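Side-chain contacts in actin-binding protein (PDB 1HQZ), which binds actin filaments through its N-terminal cofilin-homology domain, the part described here, and regulates actin assembly by the ARP2/3 complex: residues V71-S76 with M133-A138; R13-E18 with N108-G113; I82-C87 with N129-K134. All coordinates share one frame; numbering follows the deposited sequence.

Overall arrangement
All three contacts lie in the cofilin-homology domain, where helices cover both faces of one mixed sheet, and all are largely buried. Contacts 1 and 3 share helix 128-136, with centres about 11 Å apart, and they touch where Ile135 CD1 meets Ile82 CG2. Contact 2 lies on the other side of the chain's centre, where helices 12-24 and 93-110 meet; Phe111 reaches Ile83, which extends from the sheet there, linking it to contact 3. Contact 3 is purely aliphatic. Contact 1 adds a proline ring and an exposed serine at the edge of the fold, and contact 2 adds a phenylalanine on its inner side and a carboxylate on its outer one.

Contact 1: V71-S76 with M133-A138; sequences VSPPGS and MKISNA
Ile135, on the last turn of helix 128-136, reaches two residues of 71-76 with its two branches. Its longer branch ends on Val71: Ile135 CD1 lies 3.9 Å from Val71 CB and 4.0 Å from Val71 CG2, the two side chains crossing at about a right angle. The shorter branch serves the loop. Chi1 (-73°, measured to CG1) leaves Ile135 CG2 anti to the backbone N, 3.7 Å from Pro73 CD. An isoleucine suits the place because branching at CB lets one residue cover both the strand end and the ring that follows it. Cutting Ile135 back to an alanine would probably leave Val71 and Pro73 without their shared apolar neighbour and open a gap between the helix and the loop.

At Ser136 the contact comes to the surface. Ser136 CB lies 4.0 Å from Pro73 CG, and it is the methylene rather than the hydroxyl that packs on the ring. A small polar residue fits this exposed edge, while proline opposite offers a rigid apolar ring and no N-H that would have to be satisfied. Asn137 then leaves helical geometry, although its N still bonds to Met133 O at 3.0 Å. Ala138 N bonds to Ile135 O at 3.2 Å, and Lys80 NZ also binds that oxygen, so the carbonyl is well supplied where the helix stops.

In the fold, Val71 closes strand 65-71, pairing by backbone bonds with Lys80 of the next strand, and Ser72 OG bonds to Val78 O across the connecting loop. Leu132, one turn earlier on helix 128-136, also covers Val71, and Ile135 touches Val116, so the end of this helix spans from strand 65-71 to strand 116-120.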
loop_
_atom_site.group_PDB
_atom_site.type_symbol
_atom_site.label_atom_id
_atom_site.label_comp_id
_atom_site.label_asym_id
_atom_site.label_seq_id
_atom_site.Cartn_x
_atom_site.Cartn_y
_atom_site.Cartn_z
ATOM N N VAL A 71 6.455 0.773 -9.279
ATOM C CA VAL A 71 7.270 1.911 -9.670
ATOM C C VAL A 71 8.605 1.552 -10.299
ATOM O O VAL A 71 9.207 0.517 -9.990
ATOM C CB VAL A 71 7.576 2.809 -8.449
ATOM C CG1 VAL A 71 8.006 4.178 -8.915
ATOM C CG2 VAL A 71 6.358 2.893 -7.530
ATOM N N SER A 72 9.056 2.434 -11.182
ATOM C CA SER A 72 10.339 2.286 -11.849
ATOM C C SER A 72 11.120 3.550 -11.518
ATOM O O SER A 72 10.854 4.618 -12.066
ATOM C CB SER A 72 10.170 2.171 -13.359
ATOM O OG SER A 72 11.436 2.168 -13.994
ATOM N N PRO A 73 12.087 3.446 -10.598
ATOM C CA PRO A 73 12.880 4.616 -10.223
ATOM C C PRO A 73 13.636 5.144 -11.427
ATOM O O PRO A 73 14.017 4.378 -12.311
ATOM C CB PRO A 73 13.814 4.064 -9.154
ATOM C CG PRO A 73 14.053 2.671 -9.635
ATOM C CD PRO A 73 12.661 2.218 -10.019
ATOM N N PRO A 74 13.841 6.467 -11.492
ATOM C CA PRO A 74 14.572 7.038 -12.625
ATOM C C PRO A 74 16.003 6.510 -12.570
ATOM O O PRO A 74 16.694 6.685 -11.568
ATOM C CB PRO A 74 14.491 8.539 -12.362
ATOM C CG PRO A 74 13.193 8.680 -11.622
ATOM C CD PRO A 74 13.275 7.531 -10.649
ATOM N N GLY A 75 16.435 5.852 -13.639
ATOM C CA GLY A 75 17.774 5.294 -13.670
ATOM C C GLY A 75 17.763 3.921 -14.313
ATOM O O GLY A 75 18.812 3.405 -14.709
ATOM N N SER A 76 16.576 3.322 -14.410
ATOM C CA SER A 76 16.415 2.006 -15.031
ATOM C C SER A 76 14.972 1.787 -15.479
ATOM O O SER A 76 14.079 2.575 -15.164
ATOM C CB SER A 76 16.808 0.887 -14.065
ATOM O OG SER A 76 15.767 0.624 -13.141
ATOM N N MET A 133 14.707 5.586 -3.856
ATOM C CA MET A 133 16.039 5.069 -3.561
ATOM C C MET A 133 15.930 3.664 -2.986
ATOM O O MET A 133 16.681 2.765 -3.371
ATOM C CB MET A 133 16.746 5.963 -2.552
ATOM C CG MET A 133 18.136 5.494 -2.222
ATOM S SD MET A 133 18.830 6.436 -0.873
ATOM C CE MET A 133 18.190 5.480 0.540
ATOM N N LYS A 134 14.998 3.486 -2.054
ATOM C CA LYS A 134 14.775 2.180 -1.438
ATOM C C LYS A 134 14.342 1.178 -2.502
ATOM O O LYS A 134 14.742 0.013 -2.477
ATOM C CB LYS A 134 13.698 2.273 -0.353
ATOM C CG LYS A 134 14.123 3.074 0.854
ATOM C CD LYS A 134 13.133 2.921 1.993
ATOM C CE LYS A 134 13.587 3.676 3.232
ATOM N NZ LYS A 134 12.826 3.210 4.431
ATOM N N ILE A 135 13.529 1.646 -3.444
ATOM C CA ILE A 135 13.036 0.796 -4.521
ATOM C C ILE A 135 14.203 0.382 -5.412
ATOM O O ILE A 135 14.329 -0.783 -5.805
ATOM C CB ILE A 135 11.947 1.545 -5.334
ATOM C CG1 ILE A 135 10.661 1.619 -4.505
ATOM C CG2 ILE A 135 11.699 0.858 -6.665
ATOM C CD1 ILE A 135 9.568 2.432 -5.132
ATOM N N SER A 136 15.070 1.335 -5.710
ATOM C CA SER A 136 16.225 1.067 -6.542
ATOM C C SER A 136 17.207 0.084 -5.893
ATOM O O SER A 136 17.796 -0.735 -6.593
ATOM C CB SER A 136 16.937 2.377 -6.882
ATOM O OG SER A 136 18.099 2.119 -7.648
ATOM N N ASN A 137 17.368 0.153 -4.570
ATOM C CA ASN A 137 18.273 -0.750 -3.844
ATOM C C ASN A 137 17.618 -2.061 -3.376
ATOM O O ASN A 137 18.227 -2.844 -2.637
ATOM C CB ASN A 137 18.862 -0.054 -2.612
ATOM C CG ASN A 137 19.806 1.076 -2.971
ATOM O OD1 ASN A 137 20.572 0.975 -3.931
ATOM N ND2 ASN A 137 19.767 2.152 -2.194
ATOM N N ALA A 138 16.387 -2.305 -3.806
ATOM C CA ALA A 138 15.666 -3.502 -3.386
ATOM C C ALA A 138 16.171 -4.809 -3.995
ATOM O O ALA A 138 16.698 -4.826 -5.106
ATOM C CB ALA A 138 14.185 -3.335 -3.699
#

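Contact 2: R13-E18 with N108-G113; sequences REIDAE and NNLFKG
The apolar seam between helix 12-24 and the end of helix 93-110 is centred on Ile15 and Leu110. The chi1 of -67° turns CG1 beside the backbone N and leaves Ile15 CG2 opposite that N, from where it points into the fork of Leu110: it is 3.7 Å from Leu110 CD1 and 4.0 Å from Leu110 CD2, with Leu110 CG only slightly farther. The two side chains cross at about a right angle, a methyl seated between two methyls. The same Ile15 CG2 approaches the Phe111 ring obliquely, 4.2 Å from CE2. Pro45 and Tyr8 also touch Ile15, and Tyr8 reaches Leu110 as well.

In the ADF-H fold these two helices lie side by side on one face of the sheet, and the longer of them, 93-110, probably takes part in actin binding, as in cofilin. Phe111 suits its place near the end of helix 93-110, because its large ring spreads over Leu33, Ile35, Tyr66 and Leu68 of the sheet. Its backbone is the centre of an inverse gamma turn, spanned by a weak bond of 3.1 Å from Lys112 N to Leu110 O.

Toward solvent the chemistry turns polar. Asp16 OD1 passes 3.9 Å from Leu110 CD1, a packing contact at the margin of the apolar seam. Lys112, on the exposed side, folds back so that NZ donates to Asn108 O at 2.9 Å, with a C=O...N angle of 141° and the donor tilted from the carbonyl plane. Lys112 O is bonded to Tyr19 OH, a second tie to helix 12-24.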
loop_
_atom_site.group_PDB
_atom_site.type_symbol
_atom_site.label_atom_id
_atom_site.label_comp_id
_atom_site.label_asym_id
_atom_site.label_seq_id
_atom_site.Cartn_x
_atom_site.Cartn_y
_atom_site.Cartn_z
ATOM N N ARG A 13 -12.805 -9.371 -4.168
ATOM C CA ARG A 13 -13.049 -9.207 -5.597
ATOM C C ARG A 13 -12.510 -7.868 -6.085
ATOM O O ARG A 13 -11.730 -7.811 -7.035
ATOM C CB ARG A 13 -14.549 -9.275 -5.888
ATOM C CG ARG A 13 -14.906 -9.965 -7.193
ATOM C CD ARG A 13 -14.726 -11.473 -7.064
ATOM N NE ARG A 13 -15.492 -12.007 -5.937
ATOM C CZ ARG A 13 -15.414 -13.261 -5.501
ATOM N NH1 ARG A 13 -14.604 -14.123 -6.098
ATOM N NH2 ARG A 13 -16.146 -13.652 -4.466
ATOM N N GLU A 14 -12.941 -6.793 -5.434
ATOM C CA GLU A 14 -12.507 -5.453 -5.799
ATOM C C GLU A 14 -11.010 -5.285 -5.566
ATOM O O GLU A 14 -10.300 -4.743 -6.413
ATOM C CB GLU A 14 -13.258 -4.397 -4.984
ATOM C CG GLU A 14 -14.775 -4.442 -5.101
ATOM C CD GLU A 14 -15.397 -5.574 -4.295
ATOM O OE1 GLU A 14 -15.272 -6.750 -4.695
ATOM O OE2 GLU A 14 -16.008 -5.280 -3.247
ATOM N N ILE A 15 -10.537 -5.758 -4.417
ATOM C CA ILE A 15 -9.124 -5.643 -4.080
ATOM C C ILE A 15 -8.209 -6.389 -5.049
ATOM O O ILE A 15 -7.309 -5.784 -5.644
ATOM C CB ILE A 15 -8.840 -6.140 -2.642
ATOM C CG1 ILE A 15 -9.509 -5.210 -1.626
ATOM C CG2 ILE A 15 -7.340 -6.185 -2.394
ATOM C CD1 ILE A 15 -9.255 -5.594 -0.197
ATOM N N ASP A 16 -8.435 -7.691 -5.216
ATOM C CA ASP A 16 -7.598 -8.495 -6.112
ATOM C C ASP A 16 -7.567 -7.978 -7.544
ATOM O O ASP A 16 -6.551 -8.091 -8.225
ATOM C CB ASP A 16 -8.046 -9.960 -6.113
ATOM C CG ASP A 16 -7.928 -10.609 -4.748
ATOM O OD1 ASP A 16 -7.046 -10.194 -3.965
ATOM O OD2 ASP A 16 -8.704 -11.539 -4.460
ATOM N N ALA A 17 -8.676 -7.407 -7.997
ATOM C CA ALA A 17 -8.754 -6.883 -9.352
ATOM C C ALA A 17 -7.741 -5.762 -9.557
ATOM O O ALA A 17 -7.076 -5.695 -10.589
ATOM C CB ALA A 17 -10.158 -6.374 -9.631
ATOM N N GLU A 18 -7.629 -4.876 -8.573
ATOM C CA GLU A 18 -6.678 -3.768 -8.668
ATOM C C GLU A 18 -5.270 -4.303 -8.432
ATOM O O GLU A 18 -4.317 -3.929 -9.124
ATOM C CB GLU A 18 -7.016 -2.694 -7.635
ATOM C CG GLU A 18 -8.448 -2.167 -7.734
ATOM C CD GLU A 18 -8.806 -1.662 -9.132
ATOM O OE1 GLU A 18 -7.905 -1.201 -9.860
ATOM O OE2 GLU A 18 -9.999 -1.715 -9.505
ATOM N N ASN A 108 1.909 -10.866 3.695
ATOM C CA ASN A 108 2.048 -12.299 3.441
ATOM C C ASN A 108 0.884 -12.935 2.676
ATOM O O ASN A 108 1.078 -13.916 1.961
ATOM C CB ASN A 108 2.235 -13.084 4.754
ATOM C CG ASN A 108 3.346 -12.528 5.639
ATOM O OD1 ASN A 108 4.416 -12.128 5.161
ATOM N ND2 ASN A 108 3.100 -12.522 6.948
ATOM N N ASN A 109 -0.317 -12.379 2.807
ATOM C CA ASN A 109 -1.472 -12.979 2.152
ATOM C C ASN A 109 -2.182 -12.182 1.067
ATOM O O ASN A 109 -2.805 -12.770 0.181
ATOM C CB ASN A 109 -2.517 -13.367 3.201
ATOM C CG ASN A 109 -1.905 -14.023 4.418
ATOM O OD1 ASN A 109 -1.196 -15.018 4.310
ATOM N ND2 ASN A 109 -2.179 -13.464 5.588
ATOM N N LEU A 110 -2.110 -10.857 1.125
ATOM C CA LEU A 110 -2.812 -10.044 0.139
ATOM C C LEU A 110 -1.928 -9.412 -0.941
ATOM O O LEU A 110 -2.028 -9.765 -2.118
ATOM C CB LEU A 110 -3.615 -8.958 0.862
ATOM C CG LEU A 110 -4.555 -8.100 0.011
ATOM C CD1 LEU A 110 -5.661 -8.974 -0.576
ATOM C CD2 LEU A 110 -5.166 -6.995 0.869
ATOM N N PHE A 111 -1.070 -8.471 -0.547
ATOM C CA PHE A 111 -0.193 -7.803 -1.508
ATOM C C PHE A 111 1.127 -8.542 -1.649
ATOM O O PHE A 111 2.192 -7.955 -1.450
ATOM C CB PHE A 111 0.079 -6.358 -1.072
ATOM C CG PHE A 111 -1.138 -5.468 -1.092
ATOM C CD1 PHE A 111 -1.133 -4.249 -0.417
ATOM C CD2 PHE A 111 -2.275 -5.828 -1.805
ATOM C CE1 PHE A 111 -2.247 -3.400 -0.460
ATOM C CE2 PHE A 111 -3.391 -4.990 -1.853
ATOM C CZ PHE A 111 -3.376 -3.771 -1.177
ATOM N N LYS A 112 1.062 -9.825 -1.990
ATOM C CA LYS A 112 2.275 -10.626 -2.139
ATOM C C LYS A 112 3.104 -10.198 -3.347
ATOM O O LYS A 112 2.566 -9.680 -4.329
ATOM C CB LYS A 112 1.925 -12.117 -2.289
ATOM C CG LYS A 112 1.221 -12.734 -1.092
ATOM C CD LYS A 112 0.881 -14.208 -1.339
ATOM C CE LYS A 112 2.144 -15.058 -1.372
ATOM N NZ LYS A 112 2.909 -14.931 -0.097
ATOM N N GLY A 113 4.413 -10.419 -3.263
ATOM C CA GLY A 113 5.303 -10.091 -4.366
ATOM C C GLY A 113 5.912 -8.702 -4.345
ATOM O O GLY A 113 6.326 -8.192 -5.377
#

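Contact 3: I82-C87 with N129-K134; sequences IIIGWC and NELLMK
Leu131 of helix 128-136 packs on Ile82 and Ile84 of strand 80-86, joining a helix of the ADF-H fold to its central sheet. The interaction across the interface is wholly aliphatic. Leu131 projects into it as a fork: CD2 lies 4.0 Å from Ile82 CD1, where the two side chains cross at about a right angle, and CD1 lies 4.4 Å from Ile84 CD1. Each isoleucine thus offers the end of its longer branch to a different methyl of one leucine. Ile82 can do so because its CG1 is anti to the backbone N (chi1 176°), while its branched CB suits an extended strand. Leu56 of helix 52-56 also covers Leu131, and Phe55 and Leu56 cover Ile84.

Polar bonds secure the two elements separately. Strand 80-86 pairs with strand 65-71 through Ile82 and Ile84 and with strand 116-120 through Ile83 and Gly85. As in any extended strand, the residue between Ile82 and Ile84 faces the other way, and Ile83 packs on Phe103 and Phe111. Just before the helix, Asp127 OD2 accepts from Glu130 N; within it, Met133 N bonds to Asn129 O at 3.1 Å.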
loop_
_atom_site.group_PDB
_atom_site.type_symbol
_atom_site.label_atom_id
_atom_site.label_comp_id
_atom_site.label_asym_id
_atom_site.label_seq_id
_atom_site.Cartn_x
_atom_site.Cartn_y
_atom_site.Cartn_z
ATOM N N ILE A 82 6.174 -1.767 -4.275
ATOM C CA ILE A 82 6.351 -1.289 -2.915
ATOM C C ILE A 82 4.997 -1.351 -2.205
ATOM O O ILE A 82 3.951 -1.108 -2.807
ATOM C CB ILE A 82 6.910 0.163 -2.882
ATOM C CG1 ILE A 82 6.988 0.653 -1.433
ATOM C CG2 ILE A 82 6.042 1.090 -3.727
ATOM C CD1 ILE A 82 7.696 2.000 -1.244
ATOM N N ILE A 83 5.008 -1.751 -0.941
ATOM C CA ILE A 83 3.773 -1.776 -0.190
ATOM C C ILE A 83 4.004 -0.849 0.984
ATOM O O ILE A 83 5.109 -0.788 1.535
ATOM C CB ILE A 83 3.406 -3.175 0.318
ATOM C CG1 ILE A 83 4.520 -3.733 1.201
ATOM C CG2 ILE A 83 3.145 -4.083 -0.860
ATOM C CD1 ILE A 83 4.114 -4.997 1.946
ATOM N N ILE A 84 2.967 -0.109 1.346
ATOM C CA ILE A 84 3.075 0.831 2.444
ATOM C C ILE A 84 2.050 0.567 3.533
ATOM O O ILE A 84 0.862 0.460 3.263
ATOM C CB ILE A 84 2.923 2.286 1.922
ATOM C CG1 ILE A 84 4.161 2.646 1.094
ATOM C CG2 ILE A 84 2.733 3.259 3.081
ATOM C CD1 ILE A 84 4.078 3.969 0.408
ATOM N N GLY A 85 2.540 0.432 4.759
ATOM C CA GLY A 85 1.676 0.228 5.899
ATOM C C GLY A 85 1.541 1.598 6.541
ATOM O O GLY A 85 2.456 2.092 7.194
ATOM N N TRP A 86 0.390 2.215 6.332
ATOM C CA TRP A 86 0.098 3.543 6.849
ATOM C C TRP A 86 -0.641 3.429 8.188
ATOM O O TRP A 86 -1.774 2.941 8.248
ATOM C CB TRP A 86 -0.730 4.281 5.790
ATOM C CG TRP A 86 -1.255 5.605 6.194
ATOM C CD1 TRP A 86 -2.513 5.877 6.646
ATOM C CD2 TRP A 86 -0.557 6.851 6.171
ATOM N NE1 TRP A 86 -2.644 7.215 6.897
ATOM C CE2 TRP A 86 -1.460 7.840 6.620
ATOM C CE3 TRP A 86 0.745 7.232 5.815
ATOM C CZ2 TRP A 86 -1.107 9.191 6.726
ATOM C CZ3 TRP A 86 1.100 8.578 5.918
ATOM C CH2 TRP A 86 0.171 9.541 6.373
ATOM N N CYS A 87 0.015 3.870 9.260
ATOM C CA CYS A 87 -0.557 3.796 10.606
ATOM C C CYS A 87 -0.410 5.139 11.310
ATOM O O CYS A 87 0.457 5.293 12.166
ATOM C CB CYS A 87 0.172 2.707 11.409
ATOM S SG CYS A 87 -0.513 2.335 13.044
ATOM N N ASN A 129 11.703 10.857 -3.089
ATOM C CA ASN A 129 13.080 10.496 -3.422
ATOM C C ASN A 129 13.644 9.409 -2.516
ATOM O O ASN A 129 14.363 8.521 -2.967
ATOM C CB ASN A 129 13.977 11.734 -3.383
ATOM C CG ASN A 129 13.734 12.654 -4.563
ATOM O OD1 ASN A 129 13.741 12.214 -5.722
ATOM N ND2 ASN A 129 13.520 13.935 -4.283
ATOM N N GLU A 130 13.326 9.492 -1.234
ATOM C CA GLU A 130 13.784 8.504 -0.276
ATOM C C GLU A 130 13.261 7.116 -0.683
ATOM O O GLU A 130 13.991 6.122 -0.647
ATOM C CB GLU A 130 13.273 8.892 1.116
ATOM C CG GLU A 130 13.020 7.726 2.059
ATOM C CD GLU A 130 14.274 7.210 2.727
ATOM O OE1 GLU A 130 15.286 6.987 2.025
ATOM O OE2 GLU A 130 14.237 7.016 3.962
ATOM N N LEU A 131 11.995 7.059 -1.089
ATOM C CA LEU A 131 11.387 5.796 -1.479
ATOM C C LEU A 131 11.897 5.286 -2.821
ATOM O O LEU A 131 12.080 4.076 -3.000
ATOM C CB LEU A 131 9.857 5.931 -1.506
ATOM C CG LEU A 131 9.170 6.191 -0.155
ATOM C CD1 LEU A 131 7.681 6.387 -0.367
ATOM C CD2 LEU A 131 9.409 5.031 0.786
ATOM N N LEU A 132 12.124 6.194 -3.767
ATOM C CA LEU A 132 12.618 5.774 -5.071
ATOM C C LEU A 132 14.004 5.156 -4.900
ATOM O O LEU A 132 14.420 4.298 -5.682
ATOM C CB LEU A 132 12.667 6.966 -6.040
ATOM C CG LEU A 132 11.308 7.531 -6.484
ATOM C CD1 LEU A 132 11.520 8.701 -7.418
ATOM C CD2 LEU A 132 10.497 6.448 -7.183
ATOM N N MET A 133 14.707 5.586 -3.856
ATOM C CA MET A 133 16.039 5.069 -3.561
ATOM C C MET A 133 15.930 3.664 -2.986
ATOM O O MET A 133 16.681 2.765 -3.371
ATOM C CB MET A 133 16.746 5.963 -2.552
ATOM C CG MET A 133 18.136 5.494 -2.222
ATOM S SD MET A 133 18.830 6.436 -0.873
ATOM C CE MET A 133 18.190 5.480 0.540
ATOM N N LYS A 134 14.998 3.486 -2.054
ATOM C CA LYS A 134 14.775 2.180 -1.438
ATOM C C LYS A 134 14.342 1.178 -2.502
ATOM O O LYS A 134 14.742 0.013 -2.477
ATOM C CB LYS A 134 13.698 2.273 -0.353
ATOM C CG LYS A 134 14.123 3.074 0.854
ATOM C CD LYS A 134 13.133 2.921 1.993
ATOM C CE LYS A 134 13.587 3.676 3.232
ATOM N NZ LYS A 134 12.826 3.210 4.431
#